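PCF11 protein (Saccharomyces cerevisiae, PDB 1SZ9) recognises the carboxy-terminal domain of RNA polymerase II through its CTD-interacting domain and takes part in processing the 3' ends of mRNA. Local coordinates at residues A[46-51]-A[80-85]; A[62-67]-A[106-111]. All coordinates share one frame; numbering follows the deposited sequence.

Contact 1. Residues A[46-51]-A[80-85]; sequences DAIESR and IYFSRN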
# COMPACT_ATOMS: atom_id res chain seq x y z
N ASP A 46 -3.88 0.27 -9.69
CA ASP A 46 -4.27 -1.09 -10.05
C ASP A 46 -3.08 -2.02 -10.14
O ASP A 46 -3.18 -3.18 -9.77
CB ASP A 46 -5.03 -1.09 -11.37
CG ASP A 46 -6.43 -0.51 -11.22
OD1 ASP A 46 -6.98 -0.54 -10.09
OD2 ASP A 46 -6.97 -0.05 -12.24
N ALA A 47 -1.95 -1.51 -10.60
CA ALA A 47 -0.74 -2.32 -10.69
C ALA A 47 -0.31 -2.76 -9.27
O ALA A 47 0.02 -3.92 -9.05
CB ALA A 47 0.36 -1.51 -11.35
N ILE A 48 -0.32 -1.84 -8.32
CA ILE A 48 0.07 -2.18 -6.96
C ILE A 48 -0.93 -3.11 -6.28
O ILE A 48 -0.52 -4.07 -5.64
CB ILE A 48 0.29 -0.90 -6.11
CG1 ILE A 48 1.57 -0.20 -6.59
CG2 ILE A 48 0.47 -1.24 -4.62
CD1 ILE A 48 1.82 1.11 -5.93
N GLU A 49 -2.23 -2.85 -6.42
CA GLU A 49 -3.24 -3.71 -5.80
C GLU A 49 -3.18 -5.10 -6.42
O GLU A 49 -3.32 -6.11 -5.72
CB GLU A 49 -4.65 -3.13 -5.94
CG GLU A 49 -4.81 -1.75 -5.30
CD GLU A 49 -6.26 -1.36 -5.03
OE1 GLU A 49 -7.16 -1.90 -5.70
OE2 GLU A 49 -6.50 -0.50 -4.15
N SER A 50 -2.96 -5.15 -7.73
CA SER A 50 -2.85 -6.42 -8.44
C SER A 50 -1.66 -7.20 -7.90
O SER A 50 -1.79 -8.39 -7.59
CB SER A 50 -2.70 -6.17 -9.96
OG SER A 50 -2.47 -7.39 -10.64
N ARG A 51 -0.50 -6.54 -7.77
CA ARG A 51 0.68 -7.22 -7.22
C ARG A 51 0.41 -7.74 -5.80
O ARG A 51 0.73 -8.89 -5.48
CB ARG A 51 1.92 -6.29 -7.21
CG ARG A 51 2.99 -6.76 -6.21
CD ARG A 51 4.45 -6.81 -6.68
NE ARG A 51 4.70 -7.85 -7.67
CZ ARG A 51 5.71 -8.71 -7.65
NH1 ARG A 51 6.63 -8.70 -6.69
NH2 ARG A 51 5.81 -9.60 -8.63
N ILE A 80 -6.68 8.82 -1.81
CA ILE A 80 -8.10 8.67 -2.10
C ILE A 80 -8.36 7.37 -2.85
O ILE A 80 -9.21 6.57 -2.44
CB ILE A 80 -8.62 9.86 -2.97
CG1 ILE A 80 -8.52 11.16 -2.16
CG2 ILE A 80 -10.06 9.62 -3.40
CD1 ILE A 80 -8.76 12.41 -2.98
N TYR A 81 -7.61 7.14 -3.92
CA TYR A 81 -7.79 5.93 -4.71
C TYR A 81 -7.54 4.61 -3.97
O TYR A 81 -8.34 3.69 -4.09
CB TYR A 81 -6.91 5.97 -5.96
CG TYR A 81 -7.24 7.11 -6.91
CD1 TYR A 81 -8.31 7.98 -6.67
CD2 TYR A 81 -6.47 7.30 -8.06
CE1 TYR A 81 -8.60 9.03 -7.54
CE2 TYR A 81 -6.75 8.34 -8.95
CZ TYR A 81 -7.81 9.20 -8.68
OH TYR A 81 -8.07 10.24 -9.54
N PHE A 82 -6.43 4.50 -3.22
CA PHE A 82 -6.14 3.27 -2.48
C PHE A 82 -7.14 3.02 -1.34
O PHE A 82 -7.30 1.88 -0.90
CB PHE A 82 -4.72 3.30 -1.87
CG PHE A 82 -3.63 2.99 -2.85
CD1 PHE A 82 -3.59 1.73 -3.49
CD2 PHE A 82 -2.62 3.92 -3.12
CE1 PHE A 82 -2.55 1.41 -4.38
CE2 PHE A 82 -1.58 3.61 -3.99
CZ PHE A 82 -1.55 2.34 -4.63
N SER A 83 -7.79 4.08 -0.85
CA SER A 83 -8.76 3.94 0.24
C SER A 83 -9.91 3.01 -0.10
O SER A 83 -10.46 2.36 0.78
CB SER A 83 -9.39 5.28 0.65
OG SER A 83 -8.49 6.09 1.38
N ARG A 84 -10.28 2.96 -1.38
CA ARG A 84 -11.41 2.14 -1.77
C ARG A 84 -11.30 0.65 -1.49
O ARG A 84 -12.25 0.05 -0.98
CB ARG A 84 -11.76 2.33 -3.26
CG ARG A 84 -13.00 1.52 -3.65
CD ARG A 84 -13.61 2.01 -4.94
NE ARG A 84 -13.85 3.45 -4.89
CZ ARG A 84 -13.94 4.21 -5.98
NH1 ARG A 84 -13.81 3.65 -7.17
NH2 ARG A 84 -14.09 5.53 -5.87
N ASN A 85 -10.16 0.04 -1.82
CA ASN A 85 -10.02 -1.39 -1.56
C ASN A 85 -9.05 -1.70 -0.41
O ASN A 85 -8.78 -2.85 -0.13
CB ASN A 85 -9.56 -2.13 -2.84
CG ASN A 85 -10.50 -1.88 -4.02
OD1 ASN A 85 -11.69 -1.71 -3.84
ND2 ASN A 85 -9.95 -1.86 -5.23
O HOH W 1 -8.36 1.03 -4.04
O HOH W 2 -5.86 -0.44 -1.47

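Contact 2. Residues A[62-67]-A[106-111]; sequences YAFYAL and INMFKL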
# COMPACT_ATOMS: atom_id res chain seq x y z
N TYR A 62 6.11 -5.98 0.76
CA TYR A 62 6.90 -4.97 0.06
C TYR A 62 6.06 -4.16 -0.92
O TYR A 62 6.31 -2.97 -1.11
CB TYR A 62 8.10 -5.64 -0.60
CG TYR A 62 8.81 -6.55 0.39
CD1 TYR A 62 9.22 -6.07 1.64
CD2 TYR A 62 9.04 -7.89 0.09
CE1 TYR A 62 9.83 -6.93 2.57
CE2 TYR A 62 9.65 -8.75 1.00
CZ TYR A 62 10.04 -8.27 2.24
OH TYR A 62 10.61 -9.13 3.14
N ALA A 63 5.04 -4.78 -1.51
CA ALA A 63 4.14 -4.07 -2.42
C ALA A 63 3.32 -3.09 -1.57
O ALA A 63 3.02 -1.97 -2.00
CB ALA A 63 3.21 -5.06 -3.15
N PHE A 64 2.93 -3.51 -0.37
CA PHE A 64 2.20 -2.61 0.53
C PHE A 64 3.14 -1.46 0.97
O PHE A 64 2.69 -0.35 1.24
CB PHE A 64 1.69 -3.35 1.78
CG PHE A 64 0.18 -3.45 1.84
CD1 PHE A 64 -0.60 -2.30 1.98
CD2 PHE A 64 -0.45 -4.69 1.79
CE1 PHE A 64 -1.99 -2.38 2.06
CE2 PHE A 64 -1.85 -4.79 1.87
CZ PHE A 64 -2.62 -3.63 2.01
N TYR A 65 4.45 -1.72 1.06
CA TYR A 65 5.37 -0.63 1.43
C TYR A 65 5.44 0.35 0.27
O TYR A 65 5.61 1.55 0.48
CB TYR A 65 6.78 -1.15 1.76
CG TYR A 65 6.91 -1.83 3.12
CD1 TYR A 65 5.88 -1.80 4.06
CD2 TYR A 65 8.09 -2.48 3.47
CE1 TYR A 65 6.03 -2.42 5.34
CE2 TYR A 65 8.26 -3.08 4.72
CZ TYR A 65 7.22 -3.04 5.65
OH TYR A 65 7.41 -3.60 6.90
N ALA A 66 5.28 -0.14 -0.96
CA ALA A 66 5.26 0.75 -2.11
C ALA A 66 4.00 1.65 -2.01
O ALA A 66 4.07 2.87 -2.17
CB ALA A 66 5.22 -0.06 -3.40
N LEU A 67 2.86 1.03 -1.73
CA LEU A 67 1.58 1.72 -1.56
C LEU A 67 1.71 2.77 -0.44
O LEU A 67 1.28 3.91 -0.57
CB LEU A 67 0.49 0.70 -1.18
CG LEU A 67 -0.97 1.15 -0.97
CD1 LEU A 67 -1.91 -0.07 -1.12
CD2 LEU A 67 -1.15 1.78 0.42
N ILE A 106 0.95 -4.60 11.00
CA ILE A 106 0.33 -3.90 12.12
C ILE A 106 1.01 -2.56 12.38
O ILE A 106 0.34 -1.54 12.59
CB ILE A 106 0.36 -4.79 13.40
CG1 ILE A 106 -0.60 -5.98 13.19
CG2 ILE A 106 -0.01 -3.95 14.67
CD1 ILE A 106 -0.33 -7.15 14.17
N ASN A 107 2.34 -2.56 12.38
CA ASN A 107 3.07 -1.32 12.61
C ASN A 107 2.76 -0.33 11.49
O ASN A 107 2.58 0.86 11.74
CB ASN A 107 4.58 -1.61 12.70
CG ASN A 107 4.94 -2.30 14.02
OD1 ASN A 107 4.14 -2.30 14.95
ND2 ASN A 107 6.13 -2.88 14.10
N MET A 108 2.67 -0.84 10.27
CA MET A 108 2.36 0.01 9.13
C MET A 108 0.99 0.67 9.32
O MET A 108 0.83 1.87 9.06
CB MET A 108 2.38 -0.81 7.83
CG MET A 108 1.94 -0.04 6.58
SD MET A 108 1.95 -1.16 5.14
CE MET A 108 0.49 -2.23 5.58
N PHE A 109 0.02 -0.11 9.77
CA PHE A 109 -1.33 0.40 10.04
C PHE A 109 -1.29 1.48 11.14
O PHE A 109 -1.96 2.51 11.03
CB PHE A 109 -2.23 -0.75 10.49
CG PHE A 109 -3.52 -0.31 11.11
CD1 PHE A 109 -4.55 0.22 10.32
CD2 PHE A 109 -3.69 -0.35 12.49
CE1 PHE A 109 -5.72 0.70 10.89
CE2 PHE A 109 -4.87 0.14 13.08
CZ PHE A 109 -5.88 0.67 12.27
N LYS A 110 -0.52 1.24 12.19
CA LYS A 110 -0.39 2.21 13.26
C LYS A 110 0.06 3.57 12.73
O LYS A 110 -0.46 4.60 13.12
CB LYS A 110 0.61 1.75 14.32
CG LYS A 110 0.06 0.79 15.37
CD LYS A 110 1.14 0.59 16.43
CE LYS A 110 0.68 -0.28 17.57
NZ LYS A 110 1.75 -0.29 18.61
N LEU A 111 1.05 3.57 11.83
CA LEU A 111 1.53 4.84 11.29
C LEU A 111 0.50 5.48 10.36
O LEU A 111 0.54 6.69 10.15
CB LEU A 111 2.87 4.66 10.57
CG LEU A 111 4.00 4.14 11.45
CD1 LEU A 111 5.28 4.07 10.62
CD2 LEU A 111 4.21 5.06 12.66

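Contact 1. Residues A[46-51]-A[80-85]
The side chains of I48 and F82 meet at about a right angle, with I48 CD1 3.8 Å from CZ of F82, near the plane of the ring and at its edge. I48 CB and CG2 press on the same outer part of the ring, and the aliphatic CG of E49 lies 4.0 Å from F82 CE1; this is the close-packed, buried half of the contact. The other half is polar and wet. E49 runs out extended beyond CG, and its OE1 takes a nearly straight hydrogen bond from N85 ND2 (2.8 Å, 167°) on its syn lone pair; OE1 itself lies in the plane of the N85 amide. OE2 accepts from a water that also donates to F82 O, the water's oxygen lying 2.8 Å from F82 O. Through this water the carboxylate is tied to the backbone at F82. A second water donates to Y81 O and accepts from N85 N. An alanine in place of E49 would probably leave the N85 amide without its acceptor and the water at F82 O without its carboxylate partner. F82 continues inward onto L67 and C71 of helix 57-73, while I48 reaches F12 and L16 of helix 3-16, placing the contact within the all-helical CID fold.

Contact 2. Residues A[62-67]-A[106-111]
M108 reaches from helix 99-112 to two neighbouring aromatic residues of helix 57-73, and the contact has no hydrogen bond across it. Its methyl CE lies 3.8 Å from F64 CD1, approaching that ring obliquely. The sulfur sits beside the root of the same side chain, 4.0 Å from F64 CB. It also comes to the edge of the second ring, 4.1 Å from Y65 CD1. Both are Met-aromatic contacts: SD is 5.1 Å from the F64 centroid, 51° off the ring normal. From the Y65 centroid it is 5.3 Å, 85° off the normal. M108 has CG anti to its own backbone N and runs straight to the sulfur, then bends at chi3 (70°), which turns the methyl toward F64. In the next shell, Y90 of helix 86-95 touches M108, and T93 of that helix and I52 of helix 41-54 pack on F64; N22 touches Y65. One flexible thioether therefore links two helices whose nearest CA atoms in this contact, of Y65 and M108, are 8.3 Å apart. With no directional bond to fix the register, cohesion here rests on dispersion and on the polarisable sulfur against aromatic carbon.

How the contacts relate
Contacts 1 and 2 have centres 13 Å apart, and helix 57-73 joins them. From its segment 62-67, L67 packs against contact 1, with L67 CD1 3.4 Å from F82 CD1 and L67 CB 3.9 Å from I48 CG2. A63 adds a second link, its CB lying 3.5 Å from R51 CG and its O 3.7 Å from I48 CG2. The segments alternate along the chain, and helices 41-54, 57-73 and 78-83 follow one another, whereas helix 99-112 comes later. Both contacts belong to the helical scaffold of the CID; no CTD peptide is present to place either against a binding groove.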